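PDB 1BDG: hexokinase from Schistosoma mansoni, which catalyses the ATP-dependent phosphorylation of glucose and other hexoses to hexose 6-phosphates, the entry step of glycolysis. Local coordinates for residues A[14-19]-A[367-372]; A[27-32]-A[375-380]; A[261-266]-A[283-288]. All blocks are in the same frame, centred on the assembly; numbering follows the deposited sequence.

Interaction 1 (A[14-19]-A[367-372])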
# COMPACT_ATOMS: atom_id res chain seq x y z
N GLU A 14 -19.33 8.11 21.91
CA GLU A 14 -18.58 9.24 22.43
C GLU A 14 -17.06 9.02 22.37
O GLU A 14 -16.29 9.95 22.10
CB GLU A 14 -19.05 9.51 23.86
CG GLU A 14 -18.94 10.96 24.30
CD GLU A 14 -19.65 11.91 23.35
OE1 GLU A 14 -20.58 11.45 22.62
OE2 GLU A 14 -19.28 13.12 23.33
N ILE A 15 -16.64 7.78 22.60
CA ILE A 15 -15.22 7.42 22.58
C ILE A 15 -14.69 7.39 21.15
O ILE A 15 -13.61 7.92 20.85
CB ILE A 15 -15.00 6.04 23.31
CG1 ILE A 15 -15.42 6.17 24.77
CG2 ILE A 15 -13.55 5.54 23.18
CD1 ILE A 15 -15.91 4.90 25.40
N LEU A 16 -15.49 6.82 20.25
CA LEU A 16 -15.12 6.73 18.83
C LEU A 16 -15.45 7.97 18.02
O LEU A 16 -15.17 8.03 16.83
CB LEU A 16 -15.76 5.49 18.19
CG LEU A 16 -15.30 4.19 18.85
CD1 LEU A 16 -15.93 3.04 18.12
CD2 LEU A 16 -13.79 4.09 18.80
N LYS A 17 -15.97 9.00 18.68
CA LYS A 17 -16.30 10.24 17.98
C LYS A 17 -15.10 10.89 17.27
O LYS A 17 -15.24 11.40 16.16
CB LYS A 17 -17.02 11.22 18.92
CG LYS A 17 -17.91 12.21 18.19
CD LYS A 17 -18.89 12.91 19.10
CE LYS A 17 -19.43 14.12 18.36
NZ LYS A 17 -20.45 14.93 19.08
N PRO A 18 -13.89 10.84 17.86
CA PRO A 18 -12.75 11.45 17.18
C PRO A 18 -12.43 10.84 15.83
O PRO A 18 -11.55 11.35 15.14
CB PRO A 18 -11.61 11.21 18.17
CG PRO A 18 -12.30 11.34 19.46
CD PRO A 18 -13.52 10.47 19.23
N PHE A 19 -13.06 9.71 15.50
CA PHE A 19 -12.87 9.05 14.20
C PHE A 19 -13.86 9.61 13.18
O PHE A 19 -13.63 9.50 11.98
CB PHE A 19 -13.13 7.54 14.28
CG PHE A 19 -12.03 6.77 14.92
CD1 PHE A 19 -11.92 6.70 16.30
CD2 PHE A 19 -11.13 6.06 14.15
CE1 PHE A 19 -10.94 5.94 16.92
CE2 PHE A 19 -10.14 5.27 14.76
CZ PHE A 19 -10.05 5.22 16.15
N CYS A 367 -15.57 -1.30 13.90
CA CYS A 367 -15.10 -1.63 12.54
C CYS A 367 -15.48 -0.54 11.54
O CYS A 367 -14.62 -0.00 10.84
CB CYS A 367 -15.70 -2.96 12.03
SG CYS A 367 -15.06 -4.49 12.75
N GLU A 368 -16.79 -0.30 11.42
CA GLU A 368 -17.35 0.72 10.53
C GLU A 368 -16.62 2.07 10.67
O GLU A 368 -16.30 2.71 9.68
CB GLU A 368 -18.85 0.92 10.83
CG GLU A 368 -19.47 2.11 10.11
CD GLU A 368 -20.82 2.55 10.70
OE1 GLU A 368 -20.84 3.14 11.81
OE2 GLU A 368 -21.85 2.34 10.04
N MET A 369 -16.39 2.50 11.91
CA MET A 369 -15.71 3.76 12.16
C MET A 369 -14.34 3.75 11.54
O MET A 369 -14.00 4.61 10.73
CB MET A 369 -15.58 4.04 13.66
CG MET A 369 -16.86 4.38 14.38
SD MET A 369 -17.85 5.56 13.50
CE MET A 369 -17.38 7.06 14.29
N VAL A 370 -13.56 2.74 11.90
CA VAL A 370 -12.20 2.60 11.41
C VAL A 370 -12.12 2.47 9.90
O VAL A 370 -11.33 3.15 9.27
CB VAL A 370 -11.51 1.40 12.07
CG1 VAL A 370 -10.13 1.17 11.46
CG2 VAL A 370 -11.42 1.64 13.58
N VAL A 371 -12.95 1.62 9.33
CA VAL A 371 -12.95 1.38 7.89
C VAL A 371 -13.49 2.55 7.07
O VAL A 371 -13.04 2.77 5.94
CB VAL A 371 -13.69 0.04 7.55
CG1 VAL A 371 -14.51 0.18 6.27
CG2 VAL A 371 -12.68 -1.10 7.45
N LYS A 372 -14.42 3.30 7.64
CA LYS A 372 -15.01 4.46 6.97
C LYS A 372 -13.99 5.58 6.78
O LYS A 372 -13.88 6.16 5.69
CB LYS A 372 -16.18 4.99 7.79
CG LYS A 372 -17.55 4.60 7.28
CD LYS A 372 -18.50 5.80 7.20

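Interaction 2 (A[27-32]-A[375-380])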
# COMPACT_ATOMS: atom_id res chain seq x y z
N GLU A 27 -10.83 18.02 3.58
CA GLU A 27 -10.38 19.13 2.72
C GLU A 27 -8.99 19.57 3.24
O GLU A 27 -8.05 19.74 2.47
CB GLU A 27 -11.38 20.30 2.76
CG GLU A 27 -12.78 19.95 2.22
CD GLU A 27 -13.83 21.08 2.33
OE1 GLU A 27 -13.77 21.91 3.28
OE2 GLU A 27 -14.76 21.13 1.49
N GLU A 28 -8.86 19.66 4.56
CA GLU A 28 -7.62 20.06 5.20
C GLU A 28 -6.49 19.04 5.08
O GLU A 28 -5.37 19.41 4.74
CB GLU A 28 -7.87 20.32 6.66
CG GLU A 28 -6.67 20.88 7.36
CD GLU A 28 -6.92 22.29 7.78
OE1 GLU A 28 -8.06 22.53 8.27
OE2 GLU A 28 -6.01 23.15 7.58
N ILE A 29 -6.74 17.78 5.44
CA ILE A 29 -5.68 16.76 5.32
C ILE A 29 -5.13 16.91 3.89
O ILE A 29 -3.94 17.18 3.70
CB ILE A 29 -6.21 15.31 5.53
CG1 ILE A 29 -6.47 15.06 7.01
CG2 ILE A 29 -5.25 14.29 4.97
CD1 ILE A 29 -7.88 15.37 7.45
N CYS A 30 -6.03 16.86 2.92
CA CYS A 30 -5.68 17.03 1.51
C CYS A 30 -4.87 18.30 1.29
O CYS A 30 -3.82 18.26 0.65
CB CYS A 30 -6.95 17.06 0.67
SG CYS A 30 -6.74 17.71 -0.96
N ASP A 31 -5.33 19.41 1.87
CA ASP A 31 -4.67 20.71 1.75
C ASP A 31 -3.25 20.69 2.27
O ASP A 31 -2.35 21.22 1.64
CB ASP A 31 -5.46 21.76 2.52
CG ASP A 31 -5.63 23.03 1.76
OD1 ASP A 31 -6.17 22.95 0.63
OD2 ASP A 31 -5.24 24.09 2.27
N ARG A 32 -3.07 20.13 3.47
CA ARG A 32 -1.76 19.99 4.11
C ARG A 32 -0.90 19.02 3.28
O ARG A 32 0.28 19.27 3.04
CB ARG A 32 -1.93 19.46 5.55
CG ARG A 32 -2.32 20.50 6.57
CD ARG A 32 -2.82 19.90 7.86
NE ARG A 32 -3.23 20.95 8.80
CZ ARG A 32 -2.52 21.35 9.86
NH1 ARG A 32 -1.34 20.79 10.14
NH2 ARG A 32 -2.93 22.39 10.59
N ALA A 375 -11.06 4.64 4.11
CA ALA A 375 -11.42 4.91 2.71
C ALA A 375 -11.38 6.40 2.43
O ALA A 375 -10.67 6.85 1.54
CB ALA A 375 -12.81 4.34 2.39
N TYR A 376 -12.08 7.18 3.24
CA TYR A 376 -12.10 8.62 3.07
C TYR A 376 -10.70 9.22 3.05
O TYR A 376 -10.44 10.15 2.30
CB TYR A 376 -12.93 9.26 4.18
CG TYR A 376 -14.41 9.04 4.05
CD1 TYR A 376 -14.96 8.62 2.84
CD2 TYR A 376 -15.26 9.28 5.11
CE1 TYR A 376 -16.32 8.44 2.71
CE2 TYR A 376 -16.63 9.10 4.98
CZ TYR A 376 -17.15 8.68 3.77
OH TYR A 376 -18.49 8.49 3.64
N LEU A 377 -9.79 8.70 3.87
CA LEU A 377 -8.44 9.23 3.87
C LEU A 377 -7.75 9.03 2.51
O LEU A 377 -7.19 9.98 1.95
CB LEU A 377 -7.62 8.66 5.03
CG LEU A 377 -7.86 9.26 6.43
CD1 LEU A 377 -7.03 8.55 7.48
CD2 LEU A 377 -7.54 10.73 6.43
N ALA A 378 -7.86 7.82 1.94
CA ALA A 378 -7.25 7.52 0.64
C ALA A 378 -7.91 8.41 -0.40
O ALA A 378 -7.25 8.93 -1.32
CB ALA A 378 -7.44 6.06 0.29
N GLY A 379 -9.22 8.60 -0.22
CA GLY A 379 -10.02 9.43 -1.10
C GLY A 379 -9.54 10.87 -1.10
O GLY A 379 -9.49 11.51 -2.15
N ALA A 380 -9.16 11.39 0.06
CA ALA A 380 -8.68 12.75 0.13
C ALA A 380 -7.40 12.77 -0.68
O ALA A 380 -7.22 13.62 -1.54
CB ALA A 380 -8.41 13.16 1.56

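Interaction 3 (A[261-266]-A[283-288]). With GLC (alpha-D-glucopyranose), chain B.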
# COMPACT_ATOMS: atom_id res chain seq x y z
N CYS A 261 -3.94 16.54 14.65
CA CYS A 261 -5.23 16.91 15.18
C CYS A 261 -6.25 15.81 14.95
O CYS A 261 -7.25 15.69 15.67
CB CYS A 261 -5.73 18.17 14.48
SG CYS A 261 -4.69 19.55 14.77
N TRP A 262 -5.96 14.99 13.95
CA TRP A 262 -6.84 13.92 13.55
C TRP A 262 -6.46 12.53 14.05
O TRP A 262 -7.24 11.59 13.95
CB TRP A 262 -6.97 13.97 12.03
CG TRP A 262 -7.42 15.34 11.58
CD1 TRP A 262 -8.67 15.85 11.66
CD2 TRP A 262 -6.61 16.37 11.01
NE1 TRP A 262 -8.70 17.12 11.17
CE2 TRP A 262 -7.45 17.47 10.76
CE3 TRP A 262 -5.25 16.47 10.68
CZ2 TRP A 262 -6.98 18.66 10.21
CZ3 TRP A 262 -4.78 17.66 10.13
CH2 TRP A 262 -5.65 18.73 9.90
N ARG A 263 -5.25 12.40 14.57
CA ARG A 263 -4.81 11.12 15.11
C ARG A 263 -5.36 10.96 16.53
O ARG A 263 -5.30 11.89 17.33
CB ARG A 263 -3.29 11.02 15.08
CG ARG A 263 -2.76 11.04 13.66
CD ARG A 263 -1.25 10.96 13.59
NE ARG A 263 -0.76 9.71 14.14
CZ ARG A 263 -0.15 9.58 15.33
NH1 ARG A 263 0.06 10.65 16.11
NH2 ARG A 263 0.22 8.37 15.72
N THR A 264 -5.96 9.79 16.80
CA THR A 264 -6.54 9.46 18.10
C THR A 264 -5.58 8.63 18.94
O THR A 264 -4.49 8.28 18.47
CB THR A 264 -7.85 8.67 17.92
OG1 THR A 264 -7.55 7.38 17.39
CG2 THR A 264 -8.79 9.39 16.97
N GLN A 265 -5.98 8.30 20.16
CA GLN A 265 -5.13 7.52 21.07
C GLN A 265 -4.94 6.07 20.62
O GLN A 265 -3.95 5.43 20.96
CB GLN A 265 -5.65 7.57 22.52
CG GLN A 265 -7.12 7.18 22.70
CD GLN A 265 -7.46 6.77 24.13
OE1 GLN A 265 -7.19 5.64 24.56
NE2 GLN A 265 -8.10 7.67 24.86
N PHE A 266 -5.90 5.57 19.86
CA PHE A 266 -5.86 4.22 19.34
C PHE A 266 -4.80 4.18 18.24
O PHE A 266 -4.10 3.19 18.06
CB PHE A 266 -7.23 3.88 18.80
CG PHE A 266 -8.33 4.11 19.80
CD1 PHE A 266 -8.41 3.33 20.95
CD2 PHE A 266 -9.27 5.12 19.62
CE1 PHE A 266 -9.39 3.55 21.91
CE2 PHE A 266 -10.25 5.34 20.57
CZ PHE A 266 -10.32 4.55 21.72
N GLU A 283 -0.12 6.08 6.67
CA GLU A 283 -0.40 4.71 6.24
C GLU A 283 -1.11 3.89 7.29
O GLU A 283 -2.00 3.10 6.99
CB GLU A 283 0.88 4.00 5.83
CG GLU A 283 0.69 2.50 5.64
CD GLU A 283 1.90 1.83 5.09
OE1 GLU A 283 2.82 1.54 5.87
OE2 GLU A 283 1.93 1.61 3.87
N LYS A 284 -0.71 4.07 8.54
CA LYS A 284 -1.29 3.35 9.65
C LYS A 284 -2.76 3.68 9.89
O LYS A 284 -3.44 2.98 10.64
CB LYS A 284 -0.44 3.60 10.90
CG LYS A 284 0.90 2.92 10.81
CD LYS A 284 1.90 3.46 11.80
CE LYS A 284 2.85 2.38 12.26
NZ LYS A 284 4.26 2.61 11.90
N MET A 285 -3.24 4.77 9.27
CA MET A 285 -4.63 5.19 9.41
C MET A 285 -5.44 4.62 8.25
O MET A 285 -6.65 4.48 8.37
CB MET A 285 -4.77 6.72 9.37
CG MET A 285 -4.11 7.50 10.52
SD MET A 285 -4.00 9.29 10.21
CE MET A 285 -5.46 9.91 10.95
N VAL A 286 -4.75 4.22 7.19
CA VAL A 286 -5.37 3.73 5.96
C VAL A 286 -5.22 2.26 5.51
O VAL A 286 -6.22 1.62 5.15
CB VAL A 286 -4.91 4.63 4.76
CG1 VAL A 286 -5.57 4.21 3.48
CG2 VAL A 286 -5.22 6.07 5.05
N SER A 287 -4.00 1.73 5.50
CA SER A 287 -3.73 0.38 5.02
C SER A 287 -4.24 -0.86 5.74
O SER A 287 -4.44 -0.88 6.96
CB SER A 287 -2.24 0.23 4.78
OG SER A 287 -1.53 0.13 6.00
N GLY A 288 -4.31 -1.94 4.97
CA GLY A 288 -4.76 -3.24 5.45
C GLY A 288 -3.96 -3.90 6.56
O GLY A 288 -4.50 -4.72 7.29
C1 GLC B . 4.40 0.85 1.82
C2 GLC B . 5.74 1.07 1.11
C3 GLC B . 5.51 1.71 -0.23
C4 GLC B . 4.55 0.87 -1.05
C5 GLC B . 3.26 0.70 -0.28
C6 GLC B . 2.27 -0.20 -1.00
O1 GLC B . 3.78 2.09 1.95
O2 GLC B . 6.59 1.91 1.89
O3 GLC B . 6.74 1.84 -0.93
O4 GLC B . 4.30 1.48 -2.29
O5 GLC B . 3.54 0.08 0.98
O6 GLC B . 2.51 -1.56 -0.73

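Interaction 1 (A[14-19]-A[367-372])
The one aromatic ring of this contact, that of F19, is met by V370 through a single methyl: CG2 of V370 lies 4.0 Å from CE2 of F19. The methyl comes in at a slant to the ring, from a side chain that runs beside F19 and points the same way. F19 turns its CG away from the carbonyl carbon (chi1 -76°), which carries the ring alongside helix 357-389, while its aliphatic CB meets M369, whose CE is 4.3 Å from CB of F19.

M369 lies between the two backbones, whose closest CA atoms, those of F19 and M369, are 6.3 Å apart. The bends of its chain at chi2 (-46°) and chi3 (-96°) bring CE beside O of L16 and CB of F19. CG of M369 packs 4.1 Å from CD1 of L16, and its CE reaches 3.5 Å from O of L16. That carbonyl oxygen is already used: F19 N, in the 3-10 segment 17-19, donates to L16 O at 3.0 Å, so the methyl adds packing beside a satisfied acceptor. The side-chain packing is apolar, with one backbone oxygen against the methionine methyl; 219 Å² is buried, both sides summed.

I298 of helix 288-304 touches both L16 and V370, and L291 is also against V370. F19 further touches T264 and R373, while C367 and V371 pack on helix 327-331. The contact thus sets N-terminal helix 5-16 and the residues after it against long helix 357-389 of the predicted hexokinase large subdomain, with helices 288-304 and 327-331 around it.

Interaction 2 (A[27-32]-A[375-380])
C30 sets its SG anti to the backbone N (chi1 163°), beside its own carbonyl carbon, and this rotation places SG 4.2 Å from O of A380, a van der Waals distance. CB of C30, placed by the backbone, lies 4.1 Å from O of A380 and 4.3 Å from CB of A380. C384, one turn beyond A380, and R387, about two turns beyond, also touch C30, so the cysteine lies along the surface of helix 357-389.

The second meeting is looser. The CB of L377 does not point at helix 23-41, but with chi2 extended (177°) the end of the side chain comes nearer, CD2 of L377 standing 4.5 Å from CG2 of I29. L377 is shared, as it also packs on M285 and V286, and its carbonyl O is hydrogen-bonded by the hydroxyl of Y282.

Helix 23-41 therefore rests on helix 357-389 of the hexokinase fold through a small pair, C30 and A380, and a larger one, I29 and L377. CA of C30 and CA of A380 are 5.4 Å apart, a close approach compatible with alanine's single methyl at the interface. Charge is kept to other sides of helix 23-41, where R32 NE and E28 OE2 make a long salt bridge of 3.7 Å and W262 packs on both residues. With four buried residues and only 153 Å² of surface hidden, the contact between these segments is van der Waals packing, without hydrogen bonds or salt bridges across it.

Interaction 3 (A[261-266]-A[283-288])
A single side-chain end, the methyl of M285, carries nearly all of this contact, and what it meets is partly backbone: CE of M285 lies 3.9 Å from O of W262. Both segments belong to the family's actin-like ATPase fold, in what is assigned as the large subdomain, where a loop leading into helix 265-272 passes the short, irregular helical turn 283-286. The backbones stay well apart, with 8.2 Å between CA of R263 and CA of M285, and the methionine bridges that distance.

Its chain runs straight at chi2 (167°), then bends at chi3 (93°), which turns CE against the loop. M285 and R263 cross at about a right angle, CG of R263 sitting 4.0 Å from CE and 4.1 Å from SD of M285. R263 thus offers its aliphatic part here, while its guanidinium group makes weak, long ion pairs with D260 and D271. L259, R373 and L377 also touch M285.

Two residues before M285 the same helical turn supplies a residue that binds glucose, E283. Its side chain is extended toward the sugar, and its OE2 accepts a hydrogen bond from O1 of the glucose at 2.7 Å as well as one from the backbone N of T222.

In the fold
Interactions 1 and 2 hold the same element, helix 357-389, against two successive N-terminal helices, 5-16 and 23-41, with centres about 16 Å apart. The centre of interaction 3 lies about 11 and 12 Å from theirs, and it touches both: F266 and T264 meet F19, and L377 packs on M285. Burial differs: all four touching residues are buried in interaction 2, three of four in interaction 1, but only one of three in interaction 3, which is also the smallest in area. Interaction 1 has an aromatic ring and a methionine, interaction 2 a Cys-Ala and an Ile-Leu pair; both are mainly apolar. Interaction 3 packs a loop on M285, two residues after glucose-binding E283.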